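Local atomic coordinates of glutathione synthetase-like effector 30 (Gpa-GSS30-apo) (Globodera pallida, PDB entry 5OET), a protein that belongs to the glutathione synthetase family of ATP-dependent ligases and probably acts as an effector of a plant-parasitic nematode, its gene derived from a housekeeping glutathione synthetase. Residues L100-Q103 and A104-V107; E375-R378 and K379-K383; F194-T197 and P198-R202. All blocks are in the same frame, centred on the assembly; numbering follows the deposited sequence.

Interaction 1 of 3, residues L100-Q103 and A104-V107; sequences LFQQ and AVDV
The backbone amides of Ala104, Val105 and Asp106 bond to the carbonyl oxygens of Leu100, Phe101 and Gln102, so 100-103 and 104-107 are successive turns of one alpha-helix. The straightest of these i to i+4 bonds joins Val105 N to Phe101 O over 2.9 Å, with an N-H...O angle of 171°. The next one, Val107 N to Gln103 O, is weak at 3.3 Å. One turn apart, Phe101 and Val105 meet through their side chains. Phe101 carries its ring anti to the backbone N (chi1 175°), beside the carbonyl carbon, and Val105 lays CG2 over one face in a CH-pi contact, 3.9 Å from the ring centroid. The methyl sits off-centre, nearest the rim at CE2, 3.6 Å away. A branched aliphatic suits this place because one methyl can cover the ring while CG1 stands anti to the backbone N. Helix 98-119 packs against the large mixed beta-sheet: Phe101 and Ala104 touch Leu475 on strand 469-484, and the ring of His498 meets that of Phe101 edge-to-face. Ala104, small enough for close helix-to-sheet packing, also rests on Tyr169 and Leu181. Gln102 and Asp106 take the exposed side, whereas Gln103 packs against Lys379 and Val380. CG of Asp106 stands beside its own backbone N (chi1 -71°), which turns the carboxylate back toward the turn of Gln102.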
loop_
_atom_site.group_PDB
_atom_site.type_symbol
_atom_site.label_atom_id
_atom_site.label_comp_id
_atom_site.label_asym_id
_atom_site.label_seq_id
_atom_site.Cartn_x
_atom_site.Cartn_y
_atom_site.Cartn_z
ATOM N N LEU A 100 -16.958 15.489 -22.358
ATOM C CA LEU A 100 -16.066 14.580 -23.097
ATOM C C LEU A 100 -15.751 13.295 -22.312
ATOM O O LEU A 100 -15.645 12.214 -22.884
ATOM C CB LEU A 100 -14.767 15.295 -23.498
ATOM C CG LEU A 100 -14.890 16.633 -24.237
ATOM C CD1 LEU A 100 -13.527 17.027 -24.780
ATOM C CD2 LEU A 100 -15.937 16.624 -25.333
ATOM N N PHE A 101 -15.589 13.424 -21.004
ATOM C CA PHE A 101 -15.419 12.270 -20.146
ATOM C C PHE A 101 -16.645 11.385 -20.217
ATOM O O PHE A 101 -16.522 10.176 -20.331
ATOM C CB PHE A 101 -15.177 12.703 -18.702
ATOM C CG PHE A 101 -15.116 11.566 -17.733
ATOM C CD1 PHE A 101 -13.908 10.943 -17.456
ATOM C CD2 PHE A 101 -16.272 11.106 -17.089
ATOM C CE1 PHE A 101 -13.840 9.893 -16.545
ATOM C CE2 PHE A 101 -16.207 10.049 -16.184
ATOM C CZ PHE A 101 -14.986 9.446 -15.913
ATOM N N GLN A 102 -17.823 11.978 -20.135
ATOM C CA GLN A 102 -19.047 11.210 -20.263
ATOM C C GLN A 102 -19.150 10.600 -21.670
ATOM O O GLN A 102 -19.540 9.462 -21.820
ATOM C CB GLN A 102 -20.275 12.068 -19.905
ATOM C CG GLN A 102 -21.494 11.295 -19.418
ATOM C CD GLN A 102 -21.159 10.266 -18.339
ATOM O OE1 GLN A 102 -21.627 9.121 -18.402
ATOM N NE2 GLN A 102 -20.305 10.647 -17.371
ATOM N N GLN A 103 -18.749 11.341 -22.690
ATOM C CA GLN A 103 -18.717 10.833 -24.054
ATOM C C GLN A 103 -17.789 9.611 -24.174
ATOM O O GLN A 103 -18.143 8.636 -24.870
ATOM C CB GLN A 103 -18.280 11.942 -25.020
ATOM C CG GLN A 103 -18.567 11.689 -26.482
ATOM C CD GLN A 103 -17.875 12.683 -27.401
ATOM O OE1 GLN A 103 -17.557 13.818 -27.009
ATOM N NE2 GLN A 103 -17.648 12.264 -28.647
ATOM N N ALA A 104 -16.633 9.640 -23.510
ATOM C CA ALA A 104 -15.711 8.493 -23.527
ATOM C C ALA A 104 -16.225 7.268 -22.742
ATOM O O ALA A 104 -16.110 6.121 -23.185
ATOM C CB ALA A 104 -14.355 8.898 -22.984
ATOM N N VAL A 105 -16.757 7.525 -21.557
ATOM C CA VAL A 105 -17.363 6.485 -20.745
ATOM C C VAL A 105 -18.525 5.838 -21.480
ATOM O O VAL A 105 -18.614 4.632 -21.480
ATOM C CB VAL A 105 -17.824 7.041 -19.382
ATOM C CG1 VAL A 105 -18.800 6.099 -18.682
ATOM C CG2 VAL A 105 -16.604 7.312 -18.511
ATOM N N ASP A 106 -19.386 6.636 -22.107
ATOM C CA ASP A 106 -20.597 6.128 -22.760
ATOM C C ASP A 106 -20.342 5.245 -23.988
ATOM O O ASP A 106 -21.145 4.366 -24.284
ATOM C CB ASP A 106 -21.531 7.288 -23.178
ATOM C CG ASP A 106 -22.213 7.978 -21.986
ATOM O OD1 ASP A 106 -22.405 7.317 -20.928
ATOM O OD2 ASP A 106 -22.549 9.193 -22.110
ATOM N N VAL A 107 -19.245 5.487 -24.704
ATOM C CA VAL A 107 -18.978 4.779 -25.958
ATOM C C VAL A 107 -18.239 3.443 -25.741
ATOM O O VAL A 107 -18.086 2.642 -26.682
ATOM C CB VAL A 107 -18.242 5.701 -26.966
ATOM C CG1 VAL A 107 -16.755 5.844 -26.646
ATOM C CG2 VAL A 107 -18.458 5.220 -28.386
#

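Interaction 2 of 3, residues E375-R378 and K379-K383; sequences EAIR and KVQTK
Arg378 reaches from the last turn of its helix to Gln381, three residues on. Its CB lies 3.2 Å from the amide N of Lys379, a consequence of chain connectivity. CG stands beside the backbone N, and a bend at chi2 (-64°) folds the chain toward Gln381, so that CD comes within 3.2 Å of Gln381 OE1. NE, 3.9 Å from Gln381 OE1, and then CZ pass that same oxygen before NH1 bonds to it. This hydrogen bond, 2.8 Å long, arrives in the carbonyl plane on a lone pair of OE1, although the amide and guanidinium planes are 66° apart. Arginine suits the place because its several N-H groups can serve different partners: NH2 forms a salt bridge with Glu362 and a hydrogen bond with Lys357 O. Gln381 also serves two partners, since its NE2 donates to Phe355 O while OE1 receives Arg378, and these two bonds fix the amide's rotation. Helix 373-380 gives way to loop around here. Lys379 N still bonds to Glu375 O at 3.0 Å, but beyond it the pattern frays: Val380 N and Gln381 N make only weak bonds to Ile377 O. Gln381 N also donates to Arg378 O at 3.3 Å, approaching from above the carbonyl plane as the chain leaves the helix for strand 384-386. Buried Val380 and Ile377 face the neighbouring elements, Val380 against Leu181 and Ile377 against Ala110 of helix 98-119. The exposed Lys383 curls back until NZ is 4.2 Å from Arg378 NH1, a like-charge approach that the carboxylate of Glu362 may moderate.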
loop_
_atom_site.group_PDB
_atom_site.type_symbol
_atom_site.label_atom_id
_atom_site.label_comp_id
_atom_site.label_asym_id
_atom_site.label_seq_id
_atom_site.Cartn_x
_atom_site.Cartn_y
_atom_site.Cartn_z
ATOM N N GLU A 375 -22.485 5.526 -34.686
ATOM C CA GLU A 375 -22.296 6.986 -34.835
ATOM C C GLU A 375 -21.478 7.571 -33.687
ATOM O O GLU A 375 -20.586 8.387 -33.908
ATOM C CB GLU A 375 -23.635 7.710 -34.966
ATOM C CG GLU A 375 -24.400 7.323 -36.226
ATOM C CD GLU A 375 -25.581 8.240 -36.545
ATOM O OE1 GLU A 375 -26.009 9.017 -35.650
ATOM O OE2 GLU A 375 -26.092 8.187 -37.704
ATOM N N ALA A 376 -21.789 7.132 -32.472
ATOM C CA ALA A 376 -20.973 7.402 -31.279
ATOM C C ALA A 376 -19.509 7.106 -31.505
ATOM O O ALA A 376 -18.663 7.919 -31.141
ATOM C CB ALA A 376 -21.472 6.596 -30.090
ATOM N N ILE A 377 -19.218 5.944 -32.088
ATOM C CA ILE A 377 -17.850 5.571 -32.477
ATOM C C ILE A 377 -17.271 6.496 -33.555
ATOM O O ILE A 377 -16.118 6.886 -33.447
ATOM C CB ILE A 377 -17.758 4.107 -32.961
ATOM C CG1 ILE A 377 -17.985 3.164 -31.787
ATOM C CG2 ILE A 377 -16.391 3.804 -33.568
ATOM C CD1 ILE A 377 -18.062 1.703 -32.173
ATOM N N ARG A 378 -18.050 6.844 -34.584
ATOM C CA ARG A 378 -17.547 7.732 -35.624
ATOM C C ARG A 378 -17.144 9.084 -35.075
ATOM O O ARG A 378 -16.148 9.627 -35.525
ATOM C CB ARG A 378 -18.541 7.901 -36.771
ATOM C CG ARG A 378 -18.792 6.645 -37.599
ATOM C CD ARG A 378 -17.557 6.183 -38.334
ATOM N NE ARG A 378 -17.807 5.143 -39.324
ATOM C CZ ARG A 378 -16.855 4.546 -40.046
ATOM N NH1 ARG A 378 -15.575 4.877 -39.894
ATOM N NH2 ARG A 378 -17.178 3.610 -40.939
ATOM N N LYS A 379 -17.900 9.621 -34.110
ATOM C CA LYS A 379 -17.581 10.931 -33.469
ATOM C C LYS A 379 -16.149 11.042 -32.903
ATOM O O LYS A 379 -15.530 12.103 -32.996
ATOM C CB LYS A 379 -18.574 11.255 -32.346
ATOM C CG LYS A 379 -19.681 12.235 -32.677
ATOM C CD LYS A 379 -20.840 12.103 -31.672
ATOM C CE LYS A 379 -21.627 13.399 -31.424
ATOM N NZ LYS A 379 -22.411 13.878 -32.611
ATOM N N VAL A 380 -15.635 9.953 -32.322
ATOM C CA VAL A 380 -14.291 9.945 -31.686
ATOM C C VAL A 380 -13.128 9.491 -32.589
ATOM O O VAL A 380 -11.973 9.576 -32.172
ATOM C CB VAL A 380 -14.267 9.094 -30.378
ATOM C CG1 VAL A 380 -15.447 9.450 -29.477
ATOM C CG2 VAL A 380 -14.279 7.599 -30.677
ATOM N N GLN A 381 -13.420 9.010 -33.798
ATOM C CA GLN A 381 -12.383 8.543 -34.737
ATOM C C GLN A 381 -11.599 9.702 -35.324
ATOM O O GLN A 381 -12.074 10.827 -35.322
ATOM C CB GLN A 381 -12.992 7.731 -35.883
ATOM C CG GLN A 381 -13.307 6.285 -35.533
ATOM C CD GLN A 381 -13.799 5.488 -36.729
ATOM O OE1 GLN A 381 -14.432 6.030 -37.621
ATOM N NE2 GLN A 381 -13.491 4.195 -36.757
ATOM N N THR A 382 -10.398 9.421 -35.824
ATOM C CA THR A 382 -9.602 10.409 -36.549
ATOM C C THR A 382 -9.276 9.821 -37.898
ATOM O O THR A 382 -8.536 8.842 -37.973
ATOM C CB THR A 382 -8.286 10.755 -35.819
ATOM O OG1 THR A 382 -8.543 10.969 -34.427
ATOM C CG2 THR A 382 -7.648 12.008 -36.418
ATOM N N LYS A 383 -9.815 10.409 -38.963
ATOM C CA LYS A 383 -9.635 9.857 -40.309
ATOM C C LYS A 383 -8.145 9.593 -40.517
ATOM O O LYS A 383 -7.325 10.478 -40.278
ATOM C CB LYS A 383 -10.167 10.791 -41.420
ATOM C CG LYS A 383 -11.643 11.220 -41.351
ATOM C CD LYS A 383 -12.630 10.050 -41.400
ATOM C CE LYS A 383 -13.786 10.194 -40.404
ATOM N NZ LYS A 383 -14.485 8.888 -40.200
#

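Interaction 3 of 3, residues F194-T197 and P198-R202; sequences FGTT and PRFSR
Arg199 reaches back past the start of its helix to donate from NH1 to Gly195 O, a hydrogen bond of 3.0 Å. CG stands beside the backbone N (chi1 -72°), and the chain stays extended as far as NE, carrying CD past the same oxygen at 3.4 Å before the guanidinium meets it at its edge, near the guanidinium plane. NH1 also has a long, weak ion pair with Asp226. Pro198 sits in the first turn, where its missing N-H costs no helical bond, and its ring closes on the preceding loop with CG 3.4 Å from Gly195 O. This is the N-terminal part of helix 196-210, between helices 225-240 and 259-270 and strand 83-90. Thr197 turns OG1 to the side of its backbone N (chi1 -61°), where the hydroxyl bonds to Ser193 O, while CG2 takes the position anti to N. Two i to i+4 bonds follow, Phe200 N to Thr196 O at 3.1 Å and Ser201 N to Thr197 O. Phe200 points its ring back beside Thr196, CE2 lying 4.0 Å from Thr196 CB; its large apolar surface suits a buried site lined by Leu87 and Leu89, with the ring of Tyr519 nearly parallel to its own.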
loop_
_atom_site.group_PDB
_atom_site.type_symbol
_atom_site.label_atom_id
_atom_site.label_comp_id
_atom_site.label_asym_id
_atom_site.label_seq_id
_atom_site.Cartn_x
_atom_site.Cartn_y
_atom_site.Cartn_z
ATOM N N PHE A 194 -4.720 -1.708 -13.992
ATOM C CA PHE A 194 -5.888 -2.237 -13.281
ATOM C C PHE A 194 -5.880 -1.921 -11.759
ATOM O O PHE A 194 -6.902 -1.484 -11.186
ATOM C CB PHE A 194 -5.990 -3.749 -13.450
ATOM C CG PHE A 194 -6.462 -4.189 -14.797
ATOM C CD1 PHE A 194 -7.672 -3.750 -15.307
ATOM C CD2 PHE A 194 -5.738 -5.102 -15.524
ATOM C CE1 PHE A 194 -8.124 -4.177 -16.541
ATOM C CE2 PHE A 194 -6.188 -5.535 -16.759
ATOM C CZ PHE A 194 -7.381 -5.066 -17.269
ATOM N N GLY A 195 -4.732 -2.169 -11.123
ATOM C CA GLY A 195 -4.572 -2.011 -9.676
ATOM C C GLY A 195 -4.214 -0.593 -9.264
ATOM O O GLY A 195 -4.681 -0.110 -8.224
ATOM N N THR A 196 -3.413 0.087 -10.087
ATOM C CA THR A 196 -2.990 1.460 -9.783
ATOM C C THR A 196 -4.130 2.492 -9.855
ATOM O O THR A 196 -4.098 3.505 -9.137
ATOM C CB THR A 196 -1.836 1.969 -10.688
ATOM O OG1 THR A 196 -2.297 2.155 -12.029
ATOM C CG2 THR A 196 -0.643 1.009 -10.675
ATOM N N THR A 197 -5.111 2.251 -10.723
ATOM C CA THR A 197 -6.143 3.242 -11.006
ATOM C C THR A 197 -7.036 3.621 -9.843
ATOM O O THR A 197 -7.170 4.792 -9.549
ATOM C CB THR A 197 -6.994 2.796 -12.188
ATOM O OG1 THR A 197 -6.136 2.686 -13.327
ATOM C CG2 THR A 197 -8.095 3.808 -12.509
ATOM N N PRO A 198 -7.672 2.650 -9.181
ATOM C CA PRO A 198 -8.525 3.032 -8.030
ATOM C C PRO A 198 -7.770 3.719 -6.882
ATOM O O PRO A 198 -8.374 4.460 -6.107
ATOM C CB PRO A 198 -9.073 1.678 -7.549
ATOM C CG PRO A 198 -8.013 0.713 -7.964
ATOM C CD PRO A 198 -7.582 1.188 -9.312
ATOM N N ARG A 199 -6.476 3.439 -6.768
ATOM C CA ARG A 199 -5.639 4.025 -5.739
ATOM C C ARG A 199 -5.243 5.475 -6.026
ATOM O O ARG A 199 -5.218 6.281 -5.102
ATOM C CB ARG A 199 -4.392 3.172 -5.515
ATOM C CG ARG A 199 -4.681 1.866 -4.804
ATOM C CD ARG A 199 -3.616 0.826 -5.115
ATOM N NE ARG A 199 -3.835 -0.305 -4.229
ATOM C CZ ARG A 199 -4.675 -1.316 -4.459
ATOM N NH1 ARG A 199 -5.384 -1.410 -5.601
ATOM N NH2 ARG A 199 -4.800 -2.260 -3.526
ATOM N N PHE A 200 -4.919 5.800 -7.272
ATOM C CA PHE A 200 -4.650 7.193 -7.641
ATOM C C PHE A 200 -5.910 8.020 -7.490
ATOM O O PHE A 200 -5.874 9.160 -7.015
ATOM C CB PHE A 200 -4.077 7.329 -9.065
ATOM C CG PHE A 200 -2.608 7.080 -9.129
ATOM C CD1 PHE A 200 -1.736 7.899 -8.423
ATOM C CD2 PHE A 200 -2.080 6.001 -9.855
ATOM C CE1 PHE A 200 -0.369 7.663 -8.438
ATOM C CE2 PHE A 200 -0.709 5.764 -9.865
ATOM C CZ PHE A 200 0.146 6.599 -9.148
ATOM N N SER A 201 -7.021 7.432 -7.886
ATOM C CA SER A 201 -8.336 8.033 -7.723
ATOM C C SER A 201 -8.536 8.431 -6.262
ATOM O O SER A 201 -8.862 9.574 -5.983
ATOM C CB SER A 201 -9.404 7.041 -8.206
ATOM O OG SER A 201 -10.690 7.588 -8.238
ATOM N N ARG A 202 -8.277 7.509 -5.341
ATOM C CA ARG A 202 -8.349 7.797 -3.897
ATOM C C ARG A 202 -7.310 8.818 -3.426
ATOM O O ARG A 202 -7.608 9.645 -2.549
ATOM C CB ARG A 202 -8.235 6.510 -3.038
ATOM C CG ARG A 202 -9.514 5.656 -3.024
ATOM C CD ARG A 202 -9.534 4.605 -1.914
ATOM N NE ARG A 202 -8.422 3.649 -2.073
ATOM C CZ ARG A 202 -7.567 3.255 -1.124
ATOM N NH1 ARG A 202 -7.688 3.674 0.155
ATOM N NH2 ARG A 202 -6.588 2.387 -1.455
#

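Interactions 1 and 2 belong to neighbouring helices that touch directly: Val107 packs on Ala376 and Ile377, and Gln103 NE2 lies 3.7 Å from Val380 CG1. Both mix buried apolar residues with exposed polar ones, although Gln381 is itself buried. Interaction 3 is the most buried of the three, about 28 Å from interaction 2 between centres, and holds a different helix. The first lies along a continuing helix and relies on regular backbone bonds and a methyl-ring contact. The others lie at helix ends, interaction 2 at a C-terminal end and interaction 3 at an N-terminal one, and in each an arginine donates to an oxygen: a side-chain amide in 375-383, a backbone carbonyl in 194-202.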